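Local structure of Dbv8 protein (Nonomuraea, 4MFZ) at residues L258-L263 and R327-R332; E265-D270 and S313-A318; E286-D291 and Q331-I336. The protein probably transfers long acyl chains from acyl-CoA to an amino group of a glycopeptide antibiotic, as a GNAT-family N-acyltransferase that binds decanoyl-CoA. All coordinates share one frame; numbering follows the deposited sequence.

All three contacts lie in the GNAT-like C-terminal domain. Interactions 1 and 3 hold the same strand, 330-337, from different neighbours: in interaction 1 a loop that follows strand 251-256 packs against its early part, and in interaction 3 the end of the edge strand 281-289 meets it loosely. Interaction 2 is nested within the chain loop closed by interaction 1, touches it through Arg327 and Trp329, and is buried, whereas interaction 1 is partly buried and interaction 3 lies at the surface. The chemistry follows: interaction 2 is mainly apolar between its segments, interaction 1 centres on one carboxylate, and interaction 3 rests on one backbone hydrogen bond with glutamine side chains alongside. Interactions 1 and 2 both touch decanoyl-CoA.

Interaction 1: L258-L263 and R327-R332; sequences LLDPQL and RHWYQR. With MFK (decanoyl-CoA), chain B.
Leu259 and Arg332 bring their CA atoms to 5.4 Å, and Asp260 and Tyr330 theirs to 5.7 Å, where the chain leaving a 3-10 turn runs beside the early part of strand 330-337. Asp260 carries the polar part. With CG anti to the backbone N (chi1 -173°), its carboxylate reaches across and OD2 takes the N-H of Tyr330 at 2.8 Å, almost straight at 169° but from above the carboxylate plane. OD1 accepts from Gln262 N at 3.0 Å, closing an Asx turn; bonds on both oxygens limit the carboxylate's rotation. The same OD2 sits at the edge of the Trp329 ring, near its plane. Further round that indole, Leu263 CD2 touches CZ3 at 3.6 Å, the two side chains crossing at about a right angle. Arg332 CG lies 3.4 Å from Leu259 O; beyond it the chain bends at chi2 and chi3, and Pro261 CD meets the edge of the guanidinium. Leu259 CD2 lies 3.7 Å from CCD of the decanoyl chain, so the loop also lines the acyl-CoA pocket. Trp329 is wedged between helices 314-324 and 291-299, Leu263 rests on helix 272-277, and the Arg332 backbone bonds to Ser256 of strand 251-256.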
loop_
_atom_site.group_PDB
_atom_site.type_symbol
_atom_site.label_atom_id
_atom_site.label_comp_id
_atom_site.label_asym_id
_atom_site.label_seq_id
_atom_site.Cartn_x
_atom_site.Cartn_y
_atom_site.Cartn_z
ATOM N N LEU A 258 -1.349 -15.558 -7.103
ATOM C CA LEU A 258 -2.205 -15.619 -8.315
ATOM C C LEU A 258 -1.529 -16.271 -9.504
ATOM O O LEU A 258 -2.195 -16.626 -10.472
ATOM C CB LEU A 258 -2.579 -14.199 -8.765
ATOM C CG LEU A 258 -3.524 -13.332 -7.933
ATOM C CD1 LEU A 258 -3.368 -11.900 -8.388
ATOM C CD2 LEU A 258 -4.965 -13.785 -8.132
ATOM N N LEU A 259 -0.201 -16.369 -9.465
ATOM C CA LEU A 259 0.526 -16.945 -10.598
ATOM C C LEU A 259 0.981 -18.397 -10.378
ATOM O O LEU A 259 1.692 -18.953 -11.207
ATOM C CB LEU A 259 1.724 -16.068 -10.966
ATOM C CG LEU A 259 1.456 -14.615 -11.348
ATOM C CD1 LEU A 259 2.772 -13.850 -11.465
ATOM C CD2 LEU A 259 0.657 -14.531 -12.645
ATOM N N ASP A 260 0.582 -18.990 -9.252
ATOM C CA ASP A 260 0.896 -20.382 -8.921
ATOM C C ASP A 260 0.176 -21.325 -9.885
ATOM O O ASP A 260 -1.073 -21.330 -9.911
ATOM C CB ASP A 260 0.427 -20.671 -7.495
ATOM C CG ASP A 260 0.856 -22.048 -6.981
ATOM O OD1 ASP A 260 1.264 -22.927 -7.794
ATOM O OD2 ASP A 260 0.798 -22.242 -5.736
ATOM N N PRO A 261 0.940 -22.137 -10.659
ATOM C CA PRO A 261 0.261 -23.073 -11.587
ATOM C C PRO A 261 -0.811 -23.958 -10.922
ATOM O O PRO A 261 -1.811 -24.294 -11.577
ATOM C CB PRO A 261 1.405 -23.942 -12.136
ATOM C CG PRO A 261 2.625 -23.044 -12.035
ATOM C CD PRO A 261 2.409 -22.138 -10.835
ATOM N N GLN A 262 -0.611 -24.324 -9.654
ATOM C CA GLN A 262 -1.551 -25.210 -8.906
ATOM C C GLN A 262 -3.024 -24.746 -8.838
ATOM O O GLN A 262 -3.927 -25.540 -8.555
ATOM C CB GLN A 262 -1.055 -25.410 -7.468
ATOM C CG GLN A 262 0.338 -25.999 -7.368
ATOM C CD GLN A 262 0.750 -26.238 -5.929
ATOM O OE1 GLN A 262 1.107 -25.303 -5.194
ATOM N NE2 GLN A 262 0.689 -27.490 -5.514
ATOM N N LEU A 263 -3.259 -23.457 -9.058
ATOM C CA LEU A 263 -4.603 -22.909 -9.018
ATOM C C LEU A 263 -5.456 -23.558 -10.098
ATOM O O LEU A 263 -6.672 -23.695 -9.921
ATOM C CB LEU A 263 -4.597 -21.383 -9.171
ATOM C CG LEU A 263 -4.112 -20.530 -7.992
ATOM C CD1 LEU A 263 -4.051 -19.035 -8.346
ATOM C CD2 LEU A 263 -4.978 -20.739 -6.751
ATOM N N ARG A 327 -0.449 -30.306 1.664
ATOM C CA ARG A 327 0.172 -29.736 0.449
ATOM C C ARG A 327 0.450 -28.232 0.588
ATOM O O ARG A 327 -0.005 -27.617 1.542
ATOM C CB ARG A 327 -0.700 -30.024 -0.772
ATOM C CG ARG A 327 -0.809 -31.508 -1.062
ATOM C CD ARG A 327 -1.781 -31.808 -2.192
ATOM N NE ARG A 327 -1.266 -31.337 -3.476
ATOM C CZ ARG A 327 -1.979 -31.299 -4.603
ATOM N NH1 ARG A 327 -3.248 -31.702 -4.621
ATOM N NH2 ARG A 327 -1.419 -30.847 -5.718
ATOM N N HIS A 328 1.180 -27.646 -0.357
ATOM C CA HIS A 328 1.624 -26.236 -0.228
ATOM C C HIS A 328 1.372 -25.322 -1.391
ATOM O O HIS A 328 1.364 -25.752 -2.535
ATOM C CB HIS A 328 3.098 -26.168 0.184
ATOM C CG HIS A 328 3.348 -26.735 1.558
ATOM N ND1 HIS A 328 3.741 -28.013 1.753
ATOM C CD2 HIS A 328 3.177 -26.172 2.828
ATOM C CE1 HIS A 328 3.847 -28.251 3.086
ATOM N NE2 HIS A 328 3.495 -27.121 3.741
ATOM N N TRP A 329 1.201 -24.036 -1.079
ATOM C CA TRP A 329 1.033 -22.985 -2.082
ATOM C C TRP A 329 2.304 -22.235 -2.335
ATOM O O TRP A 329 3.087 -22.013 -1.414
ATOM C CB TRP A 329 -0.035 -22.014 -1.616
ATOM C CG TRP A 329 -1.383 -22.673 -1.522
ATOM C CD1 TRP A 329 -2.037 -23.119 -0.372
ATOM C CD2 TRP A 329 -2.265 -23.017 -2.636
ATOM N NE1 TRP A 329 -3.255 -23.690 -0.695
ATOM C CE2 TRP A 329 -3.451 -23.658 -2.043
ATOM C CE3 TRP A 329 -2.202 -22.851 -4.020
ATOM C CZ2 TRP A 329 -4.516 -24.101 -2.820
ATOM C CZ3 TRP A 329 -3.281 -23.309 -4.794
ATOM C CH2 TRP A 329 -4.417 -23.910 -4.204
ATOM N N TYR A 330 2.500 -21.809 -3.585
ATOM C CA TYR A 330 3.668 -20.988 -3.968
ATOM C C TYR A 330 3.294 -19.636 -4.584
ATOM O O TYR A 330 2.257 -19.498 -5.221
ATOM C CB TYR A 330 4.613 -21.784 -4.896
ATOM C CG TYR A 330 5.054 -23.052 -4.221
ATOM C CD1 TYR A 330 6.164 -23.057 -3.371
ATOM C CD2 TYR A 330 4.321 -24.235 -4.366
ATOM C CE1 TYR A 330 6.555 -24.211 -2.706
ATOM C CE2 TYR A 330 4.700 -25.389 -3.705
ATOM C CZ TYR A 330 5.813 -25.368 -2.876
ATOM O OH TYR A 330 6.194 -26.513 -2.217
ATOM N N GLN A 331 4.137 -18.634 -4.355
ATOM C CA GLN A 331 4.102 -17.389 -5.095
ATOM C C GLN A 331 5.000 -17.532 -6.306
ATOM O O GLN A 331 6.047 -18.190 -6.222
ATOM C CB GLN A 331 4.682 -16.280 -4.247
ATOM C CG GLN A 331 3.821 -15.871 -3.074
ATOM C CD GLN A 331 4.347 -14.605 -2.459
ATOM O OE1 GLN A 331 3.765 -13.531 -2.598
ATOM N NE2 GLN A 331 5.487 -14.715 -1.812
ATOM N N ARG A 332 4.623 -16.919 -7.422
ATOM C CA ARG A 332 5.536 -16.848 -8.573
ATOM C C ARG A 332 5.717 -15.406 -9.007
ATOM O O ARG A 332 4.816 -14.578 -8.822
ATOM C CB ARG A 332 5.072 -17.713 -9.765
ATOM C CG ARG A 332 4.566 -19.106 -9.407
ATOM C CD ARG A 332 5.678 -20.118 -9.168
ATOM N NE ARG A 332 6.033 -20.753 -10.427
ATOM C CZ ARG A 332 7.058 -20.377 -11.167
ATOM N NH1 ARG A 332 7.818 -19.403 -10.749
ATOM N NH2 ARG A 332 7.325 -20.972 -12.311
HETATM C CCG MFK B . -4.785 -12.370 -13.292
HETATM C CCF MFK B . -3.672 -11.824 -14.185
HETATM C CCE MFK B . -2.794 -10.892 -13.378
HETATM C CCD MFK B . -1.809 -11.725 -12.596
HETATM C CCC MFK B . -0.621 -10.849 -12.253
HETATM C CCB MFK B . -0.518 -10.682 -10.757
HETATM C CCA MFK B . 0.856 -10.113 -10.455
HETATM C CBZ MFK B . 0.670 -8.719 -9.876
HETATM C CAK MFK B . 1.086 -8.718 -8.418
HETATM C CAJ MFK B . -0.123 -8.382 -7.533
HETATM O OAL MFK B . -1.009 -7.604 -7.901
HETATM S SAI MFK B . -0.089 -9.181 -5.974
HETATM C CAH MFK B . -1.685 -8.655 -5.219
HETATM C CAG MFK B . -2.893 -9.357 -5.849
HETATM N NAF MFK B . -4.092 -8.779 -5.221
HETATM C CAE MFK B . -4.984 -9.511 -4.529
HETATM O OAM MFK B . -4.917 -10.730 -4.391
HETATM C CAD MFK B . -6.161 -8.707 -3.936
HETATM C CAC MFK B . -7.230 -9.669 -3.383
HETATM N NAB MFK B . -7.701 -10.592 -4.436
HETATM C CAA MFK B . -8.838 -10.303 -5.087
HETATM O OAO MFK B . -9.510 -9.289 -4.848
HETATM C CAN MFK B . -9.308 -11.322 -6.136
HETATM O OAU MFK B . -8.579 -12.565 -6.012
HETATM C CAP MFK B . -9.240 -10.786 -7.584
HETATM C CAR MFK B . -7.814 -10.363 -7.904
HETATM C CAS MFK B . -10.154 -9.587 -7.815
HETATM C CAQ MFK B . -9.654 -11.900 -8.541
HETATM O OAT MFK B . -10.970 -12.285 -8.209
HETATM P PAV MFK B . -12.011 -12.850 -9.303
HETATM O OAX MFK B . -12.099 -11.951 -10.465
HETATM O OAW MFK B . -13.264 -13.222 -8.585
HETATM O OAY MFK B . -11.174 -14.167 -9.700
HETATM P PAZ MFK B . -11.720 -15.491 -10.425
HETATM O OBA MFK B . -10.429 -16.242 -10.932
HETATM O OBB MFK B . -12.659 -15.230 -11.535
HETATM O "O5'" MFK B . -12.219 -16.454 -9.235
HETATM C "C5'" MFK B . -12.723 -17.754 -9.444
HETATM C "C4'" MFK B . -13.174 -18.294 -8.082
HETATM O "O4'" MFK B . -12.281 -17.956 -6.950
HETATM C "C3'" MFK B . -14.507 -17.710 -7.679
HETATM O "O3'" MFK B . -15.177 -18.691 -6.887
HETATM P PBV MFK B . -16.744 -18.988 -7.180
HETATM O OBW MFK B . -17.444 -17.694 -6.593
HETATM O OBY MFK B . -17.071 -20.286 -6.259
HETATM O OBX MFK B . -17.126 -19.101 -8.586
HETATM C "C2'" MFK B . -14.067 -16.514 -6.830
HETATM O "O2'" MFK B . -15.075 -16.025 -5.967
HETATM C "C1'" MFK B . -12.960 -17.107 -6.011
HETATM N N9 MFK B . -12.032 -16.055 -5.519
HETATM C C8 MFK B . -11.115 -15.402 -6.242
HETATM N N7 MFK B . -10.481 -14.550 -5.425
HETATM C C5 MFK B . -10.969 -14.718 -4.186
HETATM C C4 MFK B . -11.927 -15.648 -4.258
HETATM N N3 MFK B . -12.570 -16.051 -3.152
HETATM C C2 MFK B . -12.388 -15.445 -1.808
HETATM N N1 MFK B . -11.316 -14.431 -1.861
HETATM C C6 MFK B . -10.679 -14.136 -3.004
HETATM N N6 MFK B . -9.714 -13.219 -2.988
#

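Interaction 2: E265-D270 and S313-A318; sequences EYLAED and STLEKA. With MFK (decanoyl-CoA), chain B.
The Tyr266 ring has Ala318 O over one face, and Ala318 CB bears on the root of the ring, 3.5 Å from Tyr266 CG. The ring of His322 meets it with planes nearly perpendicular, and Trp329 touches its CD2 flank. The adenine of decanoyl-CoA is the other flat group here: Leu315 CD2 lies over one face, 3.5 Å from N7. At the adenine's edge, Ser313 OG donates a 2.8 Å hydrogen bond to N3. That hydroxyl also accepts from Glu316 N (3.1 Å), while Glu316 OE1 accepts from Ser313 N at 2.9 Å, a capping box. Chi1 of 80° sets OG between the backbone N and the carbonyl carbon, where it can serve helix and adenine together. Leu267 CD2 packs 4.1 Å from Leu315 CB, and both leucines reach the ribose: Leu315 CB is 3.4 Å from its O4'. Apolar groups thus join loop to helix, while Ser313 OG and Glu316 OE1 serve the cap and OG also binds the adenine.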
loop_
_atom_site.group_PDB
_atom_site.type_symbol
_atom_site.label_atom_id
_atom_site.label_comp_id
_atom_site.label_asym_id
_atom_site.label_seq_id
_atom_site.Cartn_x
_atom_site.Cartn_y
_atom_site.Cartn_z
ATOM N N GLU A 265 -5.635 -26.537 -10.770
ATOM C CA GLU A 265 -6.129 -27.808 -10.247
ATOM C C GLU A 265 -7.524 -27.647 -9.616
ATOM O O GLU A 265 -8.307 -28.611 -9.519
ATOM C CB GLU A 265 -5.147 -28.355 -9.206
ATOM C CG GLU A 265 -4.890 -29.851 -9.321
ATOM C CD GLU A 265 -4.418 -30.501 -8.025
ATOM O OE1 GLU A 265 -3.378 -30.089 -7.468
ATOM O OE2 GLU A 265 -5.088 -31.456 -7.578
ATOM N N TYR A 266 -7.834 -26.414 -9.230
ATOM C CA TYR A 266 -8.970 -26.107 -8.374
ATOM C C TYR A 266 -10.031 -25.218 -8.974
ATOM O O TYR A 266 -11.207 -25.434 -8.740
ATOM C CB TYR A 266 -8.463 -25.446 -7.101
ATOM C CG TYR A 266 -7.691 -26.423 -6.233
ATOM C CD1 TYR A 266 -8.365 -27.384 -5.467
ATOM C CD2 TYR A 266 -6.284 -26.417 -6.207
ATOM C CE1 TYR A 266 -7.665 -28.291 -4.683
ATOM C CE2 TYR A 266 -5.579 -27.322 -5.414
ATOM C CZ TYR A 266 -6.273 -28.251 -4.657
ATOM O OH TYR A 266 -5.605 -29.156 -3.855
ATOM N N LEU A 267 -9.607 -24.212 -9.726
ATOM C CA LEU A 267 -10.508 -23.172 -10.189
ATOM C C LEU A 267 -11.170 -23.602 -11.473
ATOM O O LEU A 267 -10.621 -24.414 -12.217
ATOM C CB LEU A 267 -9.762 -21.856 -10.399
ATOM C CG LEU A 267 -9.063 -21.216 -9.213
ATOM C CD1 LEU A 267 -8.440 -19.911 -9.694
ATOM C CD2 LEU A 267 -9.979 -20.988 -8.008
ATOM N N ALA A 268 -12.357 -23.057 -11.711
ATOM C CA ALA A 268 -13.179 -23.446 -12.849
ATOM C C ALA A 268 -12.651 -22.842 -14.141
ATOM O O ALA A 268 -11.910 -21.842 -14.136
ATOM C CB ALA A 268 -14.636 -23.060 -12.618
ATOM N N GLU A 269 -13.046 -23.458 -15.251
ATOM C CA GLU A 269 -12.526 -23.106 -16.562
ATOM C C GLU A 269 -12.685 -21.627 -16.921
ATOM O O GLU A 269 -11.814 -21.056 -17.557
ATOM C CB GLU A 269 -13.141 -23.997 -17.638
ATOM C CG GLU A 269 -12.671 -25.443 -17.541
ATOM C CD GLU A 269 -12.432 -26.101 -18.900
ATOM O OE1 GLU A 269 -13.046 -25.671 -19.914
ATOM O OE2 GLU A 269 -11.620 -27.058 -18.942
ATOM N N ASP A 270 -13.772 -20.994 -16.497
ATOM C CA ASP A 270 -13.971 -19.581 -16.827
ATOM C C ASP A 270 -13.353 -18.568 -15.814
ATOM O O ASP A 270 -13.695 -17.378 -15.831
ATOM C CB ASP A 270 -15.465 -19.298 -17.035
ATOM C CG ASP A 270 -16.265 -19.406 -15.752
ATOM O OD1 ASP A 270 -15.765 -19.968 -14.741
ATOM O OD2 ASP A 270 -17.408 -18.923 -15.754
ATOM N N SER A 313 -16.524 -19.592 -1.394
ATOM C CA SER A 313 -16.077 -19.626 -2.788
ATOM C C SER A 313 -15.269 -20.881 -3.059
ATOM O O SER A 313 -14.760 -21.518 -2.131
ATOM C CB SER A 313 -15.271 -18.370 -3.138
ATOM O OG SER A 313 -13.929 -18.461 -2.669
ATOM N N THR A 314 -15.155 -21.245 -4.331
ATOM C CA THR A 314 -14.386 -22.424 -4.672
ATOM C C THR A 314 -12.925 -22.199 -4.329
ATOM O O THR A 314 -12.249 -23.144 -3.982
ATOM C CB THR A 314 -14.554 -22.922 -6.138
ATOM O OG1 THR A 314 -13.353 -22.710 -6.868
ATOM C CG2 THR A 314 -15.740 -22.294 -6.861
ATOM N N LEU A 315 -12.442 -20.955 -4.368
ATOM C CA LEU A 315 -11.069 -20.685 -3.915
ATOM C C LEU A 315 -10.849 -20.877 -2.399
ATOM O O LEU A 315 -9.816 -21.428 -1.987
ATOM C CB LEU A 315 -10.585 -19.306 -4.353
ATOM C CG LEU A 315 -9.157 -18.934 -3.950
ATOM C CD1 LEU A 315 -8.126 -19.949 -4.451
ATOM C CD2 LEU A 315 -8.843 -17.552 -4.490
ATOM N N GLU A 316 -11.791 -20.393 -1.583
ATOM C CA GLU A 316 -11.738 -20.590 -0.122
ATOM C C GLU A 316 -11.667 -22.078 0.228
ATOM O O GLU A 316 -10.826 -22.499 1.060
ATOM C CB GLU A 316 -12.938 -19.928 0.578
ATOM C CG GLU A 316 -12.993 -18.412 0.433
ATOM C CD GLU A 316 -14.295 -17.799 0.931
ATOM O OE1 GLU A 316 -15.359 -18.477 0.975
ATOM O OE2 GLU A 316 -14.259 -16.602 1.277
ATOM N N LYS A 317 -12.530 -22.865 -0.426
ATOM C CA LYS A 317 -12.556 -24.319 -0.270
ATOM C C LYS A 317 -11.193 -24.906 -0.652
ATOM O O LYS A 317 -10.589 -25.630 0.151
ATOM C CB LYS A 317 -13.685 -24.938 -1.123
ATOM C CG LYS A 317 -15.079 -24.775 -0.529
ATOM C CD LYS A 317 -16.132 -25.333 -1.470
ATOM C CE LYS A 317 -17.471 -24.626 -1.285
ATOM N NZ LYS A 317 -18.564 -25.277 -2.072
ATOM N N ALA A 318 -10.712 -24.545 -1.852
ATOM C CA ALA A 318 -9.407 -24.978 -2.386
ATOM C C ALA A 318 -8.225 -24.678 -1.471
ATOM O O ALA A 318 -7.368 -25.538 -1.281
ATOM C CB ALA A 318 -9.133 -24.356 -3.750
HETATM C CCG MFK B . -4.785 -12.370 -13.292
HETATM C CCF MFK B . -3.672 -11.824 -14.185
HETATM C CCE MFK B . -2.794 -10.892 -13.378
HETATM C CCD MFK B . -1.809 -11.725 -12.596
HETATM C CCC MFK B . -0.621 -10.849 -12.253
HETATM C CCB MFK B . -0.518 -10.682 -10.757
HETATM C CCA MFK B . 0.856 -10.113 -10.455
HETATM C CBZ MFK B . 0.670 -8.719 -9.876
HETATM C CAK MFK B . 1.086 -8.718 -8.418
HETATM C CAJ MFK B . -0.123 -8.382 -7.533
HETATM O OAL MFK B . -1.009 -7.604 -7.901
HETATM S SAI MFK B . -0.089 -9.181 -5.974
HETATM C CAH MFK B . -1.685 -8.655 -5.219
HETATM C CAG MFK B . -2.893 -9.357 -5.849
HETATM N NAF MFK B . -4.092 -8.779 -5.221
HETATM C CAE MFK B . -4.984 -9.511 -4.529
HETATM O OAM MFK B . -4.917 -10.730 -4.391
HETATM C CAD MFK B . -6.161 -8.707 -3.936
HETATM C CAC MFK B . -7.230 -9.669 -3.383
HETATM N NAB MFK B . -7.701 -10.592 -4.436
HETATM C CAA MFK B . -8.838 -10.303 -5.087
HETATM O OAO MFK B . -9.510 -9.289 -4.848
HETATM C CAN MFK B . -9.308 -11.322 -6.136
HETATM O OAU MFK B . -8.579 -12.565 -6.012
HETATM C CAP MFK B . -9.240 -10.786 -7.584
HETATM C CAR MFK B . -7.814 -10.363 -7.904
HETATM C CAS MFK B . -10.154 -9.587 -7.815
HETATM C CAQ MFK B . -9.654 -11.900 -8.541
HETATM O OAT MFK B . -10.970 -12.285 -8.209
HETATM P PAV MFK B . -12.011 -12.850 -9.303
HETATM O OAX MFK B . -12.099 -11.951 -10.465
HETATM O OAW MFK B . -13.264 -13.222 -8.585
HETATM O OAY MFK B . -11.174 -14.167 -9.700
HETATM P PAZ MFK B . -11.720 -15.491 -10.425
HETATM O OBA MFK B . -10.429 -16.242 -10.932
HETATM O OBB MFK B . -12.659 -15.230 -11.535
HETATM O "O5'" MFK B . -12.219 -16.454 -9.235
HETATM C "C5'" MFK B . -12.723 -17.754 -9.444
HETATM C "C4'" MFK B . -13.174 -18.294 -8.082
HETATM O "O4'" MFK B . -12.281 -17.956 -6.950
HETATM C "C3'" MFK B . -14.507 -17.710 -7.679
HETATM O "O3'" MFK B . -15.177 -18.691 -6.887
HETATM P PBV MFK B . -16.744 -18.988 -7.180
HETATM O OBW MFK B . -17.444 -17.694 -6.593
HETATM O OBY MFK B . -17.071 -20.286 -6.259
HETATM O OBX MFK B . -17.126 -19.101 -8.586
HETATM C "C2'" MFK B . -14.067 -16.514 -6.830
HETATM O "O2'" MFK B . -15.075 -16.025 -5.967
HETATM C "C1'" MFK B . -12.960 -17.107 -6.011
HETATM N N9 MFK B . -12.032 -16.055 -5.519
HETATM C C8 MFK B . -11.115 -15.402 -6.242
HETATM N N7 MFK B . -10.481 -14.550 -5.425
HETATM C C5 MFK B . -10.969 -14.718 -4.186
HETATM C C4 MFK B . -11.927 -15.648 -4.258
HETATM N N3 MFK B . -12.570 -16.051 -3.152
HETATM C C2 MFK B . -12.388 -15.445 -1.808
HETATM N N1 MFK B . -11.316 -14.431 -1.861
HETATM C C6 MFK B . -10.679 -14.136 -3.004
HETATM N N6 MFK B . -9.714 -13.219 -2.988
#

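Interaction 3: E286-D291 and Q331-I336; sequences EPQDGD and QRSGRI
At one margin of the domain's mixed sheet, the edge strand 281-289 meets strand 330-337 loosely through Gln288 and Gln331. The pairing rests on a single bond, Gln331 N to Gln288 O at 3.0 Å and 151°, and the two side chains start out on the same face of the sheet, CB to CB 4.1 Å. Gln288 CB also rests 3.5 Å from Gln331 O. With its chain extended beyond CG (chi2 180°), Gln288 runs alongside the strand and brings its amide OE1 to 3.2 Å from Ser333 OG; whether that is a hydrogen bond is not settled, because Ser333 OG also bonds Thr255 OG1 of strand 251-256. As in other GNAT folds, the last strand is inserted between two earlier ones, here 251-256 and 281-289. Gln288 and Gln331 both touch Thr255. Arg332 departs on the other face, its NH1 bonded to Leu283 O. Beyond Asp289 the chain bends into Gly290, which occupies the N-cap position of helix 291-299. Having no side chain, Gly290 can lie close against the strand, its CA 4.0 Å from Gln331 N. The extended Gln331 chain passes over that CA, CG 4.1 Å from it, and ends with NE2 3.8 Å from Asp289 O. The Gly290 backbone bonds to Trp329, and Asp291 OD1 takes the Trp329 N-H, tying the start of the helix to Trp329.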
loop_
_atom_site.group_PDB
_atom_site.type_symbol
_atom_site.label_atom_id
_atom_site.label_comp_id
_atom_site.label_asym_id
_atom_site.label_seq_id
_atom_site.Cartn_x
_atom_site.Cartn_y
_atom_site.Cartn_z
ATOM N N GLU A 286 14.156 -19.831 -7.720
ATOM C CA GLU A 286 14.045 -20.666 -6.514
ATOM C C GLU A 286 12.634 -20.642 -5.886
ATOM O O GLU A 286 11.964 -19.594 -5.880
ATOM C CB GLU A 286 15.103 -20.206 -5.514
ATOM C CG GLU A 286 15.258 -21.042 -4.259
ATOM C CD GLU A 286 16.233 -20.410 -3.287
ATOM O OE1 GLU A 286 16.756 -19.313 -3.598
ATOM O OE2 GLU A 286 16.474 -21.006 -2.213
ATOM N N PRO A 287 12.166 -21.797 -5.362
ATOM C CA PRO A 287 10.787 -21.791 -4.839
ATOM C C PRO A 287 10.476 -20.637 -3.847
ATOM O O PRO A 287 11.320 -20.283 -2.998
ATOM C CB PRO A 287 10.659 -23.174 -4.185
ATOM C CG PRO A 287 11.620 -24.035 -4.965
ATOM C CD PRO A 287 12.783 -23.139 -5.288
ATOM N N GLN A 288 9.288 -20.042 -3.979
ATOM C CA GLN A 288 8.837 -19.006 -3.054
ATOM C C GLN A 288 7.599 -19.466 -2.295
ATOM O O GLN A 288 6.533 -19.640 -2.889
ATOM C CB GLN A 288 8.522 -17.710 -3.799
ATOM C CG GLN A 288 9.717 -17.050 -4.468
ATOM C CD GLN A 288 9.323 -15.774 -5.191
ATOM O OE1 GLN A 288 9.193 -15.755 -6.421
ATOM N NE2 GLN A 288 9.103 -14.707 -4.432
ATOM N N ASP A 289 7.743 -19.648 -0.985
ATOM C CA ASP A 289 6.672 -20.191 -0.146
ATOM C C ASP A 289 5.481 -19.256 -0.166
ATOM O O ASP A 289 5.633 -18.052 -0.046
ATOM C CB ASP A 289 7.157 -20.383 1.289
ATOM C CG ASP A 289 8.320 -21.349 1.389
ATOM O OD1 ASP A 289 8.571 -22.099 0.417
ATOM O OD2 ASP A 289 8.990 -21.364 2.446
ATOM N N GLY A 290 4.291 -19.811 -0.351
ATOM C CA GLY A 290 3.109 -18.980 -0.534
ATOM C C GLY A 290 1.939 -19.241 0.386
ATOM O O GLY A 290 0.863 -18.666 0.183
ATOM N N ASP A 291 2.122 -20.092 1.396
ATOM C CA ASP A 291 1.022 -20.372 2.328
ATOM C C ASP A 291 0.574 -19.107 3.053
ATOM O O ASP A 291 -0.617 -18.795 3.078
ATOM C CB ASP A 291 1.390 -21.468 3.341
ATOM C CG ASP A 291 1.605 -22.843 2.696
ATOM O OD1 ASP A 291 1.294 -23.051 1.501
ATOM O OD2 ASP A 291 2.072 -23.739 3.427
ATOM N N GLN A 331 4.137 -18.634 -4.355
ATOM C CA GLN A 331 4.102 -17.389 -5.095
ATOM C C GLN A 331 5.000 -17.532 -6.306
ATOM O O GLN A 331 6.047 -18.190 -6.222
ATOM C CB GLN A 331 4.682 -16.280 -4.247
ATOM C CG GLN A 331 3.821 -15.871 -3.074
ATOM C CD GLN A 331 4.347 -14.605 -2.459
ATOM O OE1 GLN A 331 3.765 -13.531 -2.598
ATOM N NE2 GLN A 331 5.487 -14.715 -1.812
ATOM N N ARG A 332 4.623 -16.919 -7.422
ATOM C CA ARG A 332 5.536 -16.848 -8.573
ATOM C C ARG A 332 5.717 -15.406 -9.007
ATOM O O ARG A 332 4.816 -14.578 -8.822
ATOM C CB ARG A 332 5.072 -17.713 -9.765
ATOM C CG ARG A 332 4.566 -19.106 -9.407
ATOM C CD ARG A 332 5.678 -20.118 -9.168
ATOM N NE ARG A 332 6.033 -20.753 -10.427
ATOM C CZ ARG A 332 7.058 -20.377 -11.167
ATOM N NH1 ARG A 332 7.818 -19.403 -10.749
ATOM N NH2 ARG A 332 7.325 -20.972 -12.311
ATOM N N SER A 333 6.886 -15.132 -9.585
ATOM C CA SER A 333 7.206 -13.848 -10.180
ATOM C C SER A 333 6.962 -13.915 -11.664
ATOM O O SER A 333 7.229 -14.927 -12.306
ATOM C CB SER A 333 8.675 -13.489 -9.916
ATOM O OG SER A 333 8.868 -13.366 -8.528
ATOM N N GLY A 334 6.426 -12.843 -12.218
ATOM C CA GLY A 334 6.096 -12.851 -13.634
ATOM C C GLY A 334 6.360 -11.490 -14.250
ATOM O O GLY A 334 6.577 -10.536 -13.516
ATOM N N ARG A 335 6.339 -11.415 -15.582
ATOM C CA ARG A 335 6.394 -10.133 -16.305
ATOM C C ARG A 335 5.413 -10.099 -17.481
ATOM O O ARG A 335 5.118 -11.129 -18.067
ATOM C CB ARG A 335 7.772 -9.878 -16.927
ATOM C CG ARG A 335 8.989 -9.910 -16.028
ATOM C CD ARG A 335 10.243 -9.903 -16.906
ATOM N NE ARG A 335 10.036 -10.743 -18.098
ATOM C CZ ARG A 335 10.234 -10.373 -19.363
ATOM N NH1 ARG A 335 10.702 -9.163 -19.653
ATOM N NH2 ARG A 335 9.982 -11.233 -20.341
ATOM N N ILE A 336 4.979 -8.894 -17.839
ATOM C CA ILE A 336 4.466 -8.557 -19.176
ATOM C C ILE A 336 5.507 -7.705 -19.978
ATOM O O ILE A 336 6.252 -6.989 -19.350
ATOM C CB ILE A 336 3.202 -7.667 -19.023
ATOM C CG1 ILE A 336 2.132 -8.314 -18.149
ATOM C CG2 ILE A 336 2.606 -7.354 -20.377
ATOM C CD1 ILE A 336 1.090 -7.313 -17.669
#